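Local coordinates for uncharacterized protein C22E12.03c (Schizosaccharomyces pombe, PDB 4QYT) that converts methylglyoxal to D-lactate in one glutathione-independent step and helps protect the cell against reactive oxygen species, at residues Cys8-Asp16 with Thr88-Val98. Numbering follows the deposited sequence. Where two conformers were deposited one is given.
Sequences CLFVADGTD and TLSTTPFVQQV
The strand carrying Phe10 and Ala12 runs nearly antiparallel to helix 93-98, which bears Phe94, Val95 and Val98, at 155° with axes 11.5 Å apart; the closest backbone approach is Ala12 CA to Leu89 CA, 6.8 Å, at the last turn of helix 83-90. The CG of Phe10 stands anti to the carbonyl carbon (chi1 -76°), which sends the ring out toward helix 93-98. Val95 CG2 sits over the ring centre in a CH-pi contact, 4.1 Å from the centroid, and the sulfur of Cys8 lies over the opposite face. The Phe94 side chain runs at about a right angle to that of Phe10 and meets it at the edge, CE2 to Phe10 CZ 4.1 Å; Val98 CG1 approaches another part of the Phe10 edge. Nearer the backbone, both methyls of Leu89 rest against Phe10 CB, and Leu89 CG packs on Ala12 CB at 4.0 Å. Beyond them Thr88 turns its CG2 onto Ala12 CB, while its OG1 holds a water (2.7 Å) that donates to Asp13 O. With an alanine at Phe10, Val95 CG2 and Cys8 SG would probably face a gap across the lost ring, and Phe94 CE2 would lose this neighbour. In the type II turn from Ala12 to Thr15, Thr15 OG1 accepts from Ala12 N at 2.9 Å, fixing the chain just ahead of the helix that bears the probable active-site Glu19. No direct hydrogen bond joins the segments: apolar side chains seat the helices on one face of the central, mostly parallel sheet of the DJ-1/PfpI fold, and polar linkage passes through water at the partly exposed Asp13-Thr88 end.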
ATOM      1  N   CYS A   8       9.216 -14.007  -3.653  1.00  7.29           N
ATOM      2  CA  CYS A   8      10.164 -12.897  -3.660  1.00  6.93           C
ATOM      3  C   CYS A   8       9.481 -11.653  -4.210  1.00  7.21           C
ATOM      4  O   CYS A   8       9.017 -11.662  -5.362  1.00  8.18           O
ATOM      5  CB  CYS A   8      11.346 -13.221  -4.567  1.00  7.89           C
ATOM      6  SG  CYS A   8      12.426 -11.816  -4.862  1.00  8.43           S
ATOM      7  N   LEU A   9       9.447 -10.602  -3.400  1.00  6.91           N
ATOM      8  CA  LEU A   9       9.004  -9.287  -3.857  1.00  6.62           C
ATOM      9  C   LEU A   9      10.274  -8.449  -4.050  1.00  6.42           C
ATOM     10  O   LEU A   9      10.933  -8.050  -3.104  1.00  7.58           O
ATOM     11  CB  LEU A   9       8.063  -8.712  -2.804  1.00  7.12           C
ATOM     12  CG  LEU A   9       7.423  -7.387  -3.074  1.00 10.96           C
ATOM     13  CD1 LEU A   9       6.938  -7.122  -4.427  1.00 12.40           C
ATOM     14  CD2 LEU A   9       6.383  -7.065  -2.037  1.00 11.14           C
ATOM     15  N   PHE A  10      10.636  -8.256  -5.328  1.00  6.88           N
ATOM     16  CA  PHE A  10      11.792  -7.407  -5.611  1.00  6.84           C
ATOM     17  C   PHE A  10      11.478  -5.974  -5.237  1.00  7.44           C
ATOM     18  O   PHE A  10      10.352  -5.494  -5.359  1.00  8.87           O
ATOM     19  CB  PHE A  10      12.161  -7.490  -7.095  1.00  8.13           C
ATOM     20  CG  PHE A  10      12.880  -8.744  -7.494  1.00  8.06           C
ATOM     21  CD1 PHE A  10      14.166  -8.995  -7.039  1.00  8.44           C
ATOM     22  CD2 PHE A  10      12.329  -9.665  -8.379  1.00  8.90           C
ATOM     23  CE1 PHE A  10      14.869 -10.117  -7.457  1.00  9.56           C
ATOM     24  CE2 PHE A  10      13.047 -10.768  -8.805  1.00  9.46           C
ATOM     25  CZ  PHE A  10      14.316 -10.999  -8.352  1.00  9.19           C
ATOM     26  N   VAL A  11      12.535  -5.237  -4.896  0.70  7.41           N
ATOM     27  CA  VAL A  11      12.408  -3.846  -4.492  0.70  7.55           C
ATOM     28  C   VAL A  11      13.716  -3.143  -4.823  0.70  8.01           C
ATOM     29  O   VAL A  11      14.790  -3.730  -4.705  0.70  8.69           O
ATOM     30  CB  VAL A  11      12.003  -3.705  -3.008  0.70  7.83           C
ATOM     31  CG1 VAL A  11      13.113  -4.178  -2.068  0.70  6.59           C
ATOM     32  CG2 VAL A  11      11.529  -2.312  -2.636  0.70  8.04           C
ATOM     33  N   ALA A  12      13.625  -1.881  -5.221  1.00  8.92           N
ATOM     34  CA  ALA A  12      14.786  -1.074  -5.540  1.00  9.52           C
ATOM     35  C   ALA A  12      14.534   0.324  -4.981  1.00  9.74           C
ATOM     36  O   ALA A  12      13.398   0.696  -4.685  1.00  9.37           O
ATOM     37  CB  ALA A  12      14.956  -1.026  -7.055  1.00 10.95           C
ATOM     38  N   ASP A  13      15.575   1.150  -4.928  1.00 10.51           N
ATOM     39  CA  ASP A  13      15.313   2.568  -4.717  1.00 10.72           C
ATOM     40  C   ASP A  13      14.371   3.051  -5.809  1.00 11.01           C
ATOM     41  O   ASP A  13      14.561   2.758  -6.988  1.00 11.43           O
ATOM     42  CB  ASP A  13      16.646   3.328  -4.674  1.00 12.57           C
ATOM     43  CG  ASP A  13      17.489   2.881  -3.527  1.00 13.13           C
ATOM     44  OD1 ASP A  13      17.067   3.008  -2.381  1.00 15.36           O
ATOM     45  OD2 ASP A  13      18.541   2.245  -3.770  1.00 17.36           O
ATOM     46  N   GLY A  14      13.329   3.778  -5.418  1.00 10.14           N
ATOM     47  CA  GLY A  14      12.363   4.231  -6.402  1.00 10.77           C
ATOM     48  C   GLY A  14      11.177   3.298  -6.597  1.00  9.84           C
ATOM     49  O   GLY A  14      10.308   3.607  -7.425  1.00 11.21           O
ATOM     50  N   THR A  15      11.088   2.179  -5.850  1.00  9.10           N
ATOM     51  CA  THR A  15       9.913   1.317  -5.970  1.00  8.63           C
ATOM     52  C   THR A  15       8.694   2.004  -5.340  1.00  8.49           C
ATOM     53  O   THR A  15       8.781   2.591  -4.245  1.00  8.71           O
ATOM     54  CB  THR A  15      10.171  -0.047  -5.296  1.00  8.32           C
ATOM     55  OG1 THR A  15      11.109  -0.788  -6.096  1.00  9.73           O
ATOM     56  CG2 THR A  15       8.898  -0.836  -5.114  1.00  9.17           C
ATOM     57  N   ASP A  16       7.550   1.849  -5.989  1.00  8.51           N
ATOM     58  CA  ASP A  16       6.315   2.414  -5.469  1.00  8.66           C
ATOM     59  C   ASP A  16       5.826   1.727  -4.190  1.00  7.64           C
ATOM     60  O   ASP A  16       5.697   0.505  -4.144  1.00  8.27           O
ATOM     61  CB  ASP A  16       5.229   2.321  -6.543  1.00  9.32           C
ATOM     62  CG  ASP A  16       3.972   2.971  -6.093  1.00  9.20           C
ATOM     63  OD1 ASP A  16       3.970   4.219  -6.056  1.00 10.76           O
ATOM     64  OD2 ASP A  16       3.003   2.251  -5.779  1.00 10.27           O
ATOM     65  N   THR A  88      15.404   0.432 -12.650  1.00 14.80           N
ATOM     66  CA  THR A  88      16.480  -0.386 -12.105  1.00 14.00           C
ATOM     67  C   THR A  88      16.187  -1.873 -12.244  1.00 13.46           C
ATOM     68  O   THR A  88      16.999  -2.643 -12.754  1.00 14.58           O
ATOM     69  CB  THR A  88      16.712   0.018 -10.662  1.00 14.11           C
ATOM     70  OG1 THR A  88      17.202   1.335 -10.670  1.00 16.01           O
ATOM     71  CG2 THR A  88      17.676  -0.895  -9.991  1.00 15.33           C
ATOM     72  N   LEU A  89      15.005  -2.304 -11.791  1.00 12.46           N
ATOM     73  CA  LEU A  89      14.726  -3.748 -11.798  1.00 12.17           C
ATOM     74  C   LEU A  89      14.718  -4.305 -13.215  1.00 12.44           C
ATOM     75  O   LEU A  89      15.258  -5.387 -13.474  1.00 13.09           O
ATOM     76  CB  LEU A  89      13.421  -4.029 -11.049  1.00 11.56           C
ATOM     77  CG  LEU A  89      13.443  -3.755  -9.548  1.00 11.05           C
ATOM     78  CD1 LEU A  89      12.076  -3.930  -8.949  1.00 11.77           C
ATOM     79  CD2 LEU A  89      14.452  -4.616  -8.827  1.00 11.82           C
ATOM     80  N   SER A  90      14.072  -3.592 -14.128  1.00 13.12           N
ATOM     81  CA  SER A  90      13.898  -4.072 -15.492  1.00 14.23           C
ATOM     82  C   SER A  90      15.244  -4.179 -16.214  1.00 14.49           C
ATOM     83  O   SER A  90      15.332  -4.927 -17.195  1.00 17.34           O
ATOM     84  CB  SER A  90      12.926  -3.227 -16.306  1.00 15.32           C
ATOM     85  OG  SER A  90      13.464  -1.938 -16.545  1.00 16.33           O
ATOM     86  N   THR A  91      16.259  -3.432 -15.778  1.00 14.97           N
ATOM     87  CA  THR A  91      17.545  -3.413 -16.447  1.00 16.87           C
ATOM     88  C   THR A  91      18.602  -4.138 -15.629  1.00 16.85           C
ATOM     89  O   THR A  91      19.790  -4.028 -15.911  1.00 22.17           O
ATOM     90  CB  THR A  91      17.985  -1.971 -16.737  1.00 17.72           C
ATOM     91  OG1 THR A  91      18.169  -1.223 -15.533  1.00 18.61           O
ATOM     92  CG2 THR A  91      17.030  -1.284 -17.694  1.00 18.67           C
ATOM     93  N   THR A  92      18.170  -4.979 -14.693  1.00 14.51           N
ATOM     94  CA  THR A  92      19.114  -5.806 -13.942  1.00 13.37           C
ATOM     95  C   THR A  92      19.119  -7.201 -14.519  1.00 12.69           C
ATOM     96  O   THR A  92      18.089  -7.871 -14.463  1.00 12.32           O
ATOM     97  CB  THR A  92      18.689  -5.845 -12.475  1.00 14.26           C
ATOM     98  OG1 THR A  92      18.681  -4.537 -11.922  1.00 16.94           O
ATOM     99  CG2 THR A  92      19.606  -6.673 -11.632  1.00 15.63           C
ATOM    100  N   PRO A  93      20.248  -7.716 -15.033  1.00 12.00           N
ATOM    101  CA  PRO A  93      20.225  -9.061 -15.613  1.00 11.39           C
ATOM    102  C   PRO A  93      19.704 -10.119 -14.675  1.00 11.07           C
ATOM    103  O   PRO A  93      18.997 -11.011 -15.135  1.00 11.15           O
ATOM    104  CB  PRO A  93      21.678  -9.260 -16.082  1.00 12.43           C
ATOM    105  CG  PRO A  93      22.105  -7.861 -16.437  1.00 12.98           C
ATOM    106  CD  PRO A  93      21.491  -6.987 -15.375  1.00 13.61           C
ATOM    107  N   PHE A  94      20.050 -10.061 -13.384  1.00 10.68           N
ATOM    108  CA  PHE A  94      19.559 -11.077 -12.467  1.00 10.21           C
ATOM    109  C   PHE A  94      18.034 -11.190 -12.511  1.00 10.12           C
ATOM    110  O   PHE A  94      17.477 -12.293 -12.506  1.00  9.96           O
ATOM    111  CB  PHE A  94      20.029 -10.747 -11.074  1.00 10.95           C
ATOM    112  CG  PHE A  94      19.600 -11.741 -10.017  1.00 10.38           C
ATOM    113  CD1 PHE A  94      20.397 -12.830  -9.742  1.00 11.99           C
ATOM    114  CD2 PHE A  94      18.440 -11.583  -9.263  1.00 10.18           C
ATOM    115  CE1 PHE A  94      20.054 -13.733  -8.757  1.00 13.72           C
ATOM    116  CE2 PHE A  94      18.094 -12.489  -8.266  1.00 10.07           C
ATOM    117  CZ  PHE A  94      18.924 -13.548  -8.001  1.00 11.59           C
ATOM    118  N   VAL A  95      17.359 -10.036 -12.466  1.00 10.17           N
ATOM    119  CA  VAL A  95      15.899 -10.015 -12.517  1.00  9.57           C
ATOM    120  C   VAL A  95      15.365 -10.586 -13.814  1.00  9.61           C
ATOM    121  O   VAL A  95      14.456 -11.408 -13.838  1.00  9.64           O
ATOM    122  CB  VAL A  95      15.363  -8.597 -12.250  1.00 10.20           C
ATOM    123  CG1 VAL A  95      13.867  -8.541 -12.401  1.00 11.21           C
ATOM    124  CG2 VAL A  95      15.787  -8.103 -10.880  1.00 10.90           C
ATOM    125  N   GLN A  96      15.982 -10.160 -14.920  1.00 10.50           N
ATOM    126  CA  GLN A  96      15.606 -10.675 -16.228  1.00 10.62           C
ATOM    127  C   GLN A  96      15.789 -12.203 -16.315  1.00 10.84           C
ATOM    128  O   GLN A  96      14.970 -12.911 -16.907  1.00 10.89           O
ATOM    129  CB  GLN A  96      16.434 -10.017 -17.331  1.00 11.64           C
ATOM    130  CG  GLN A  96      16.273  -8.516 -17.444  1.00 13.16           C
ATOM    131  CD  GLN A  96      17.430  -7.886 -18.191  1.00 15.08           C
ATOM    132  OE1 GLN A  96      18.329  -8.588 -18.696  1.00 16.61           O
ATOM    133  NE2 GLN A  96      17.412  -6.573 -18.287  1.00 19.55           N
ATOM    134  N   GLN A  97      16.917 -12.685 -15.792  1.00 10.04           N
ATOM    135  CA  GLN A  97      17.226 -14.112 -15.808  1.00 10.63           C
ATOM    136  C   GLN A  97      16.204 -14.910 -15.012  1.00  9.97           C
ATOM    137  O   GLN A  97      15.778 -15.991 -15.420  1.00 11.95           O
ATOM    138  CB  GLN A  97      18.612 -14.357 -15.208  1.00 10.87           C
ATOM    139  CG  GLN A  97      19.781 -13.876 -16.083  1.00 11.40           C
ATOM    140  CD  GLN A  97      21.096 -13.607 -15.324  1.00 12.60           C
ATOM    141  OE1 GLN A  97      21.171 -13.627 -14.090  1.00 14.10           O
ATOM    142  NE2 GLN A  97      22.128 -13.338 -16.066  1.00 15.06           N
ATOM    143  N   VAL A  98      15.791 -14.390 -13.863  1.00  9.81           N
ATOM    144  CA  VAL A  98      14.756 -15.053 -13.082  1.00  9.62           C
ATOM    145  C   VAL A  98      13.463 -15.104 -13.879  1.00  9.39           C
ATOM    146  O   VAL A  98      12.799 -16.140 -13.916  1.00 10.73           O
ATOM    147  CB  VAL A  98      14.563 -14.294 -11.730  1.00 10.52           C
ATOM    148  CG1 VAL A  98      13.227 -14.630 -11.062  1.00 10.83           C
ATOM    149  CG2 VAL A  98      15.738 -14.554 -10.800  1.00 10.57           C
TER
HETATM  150  O   HOH W   1      17.011   2.238  -8.150  1.00 14.67           O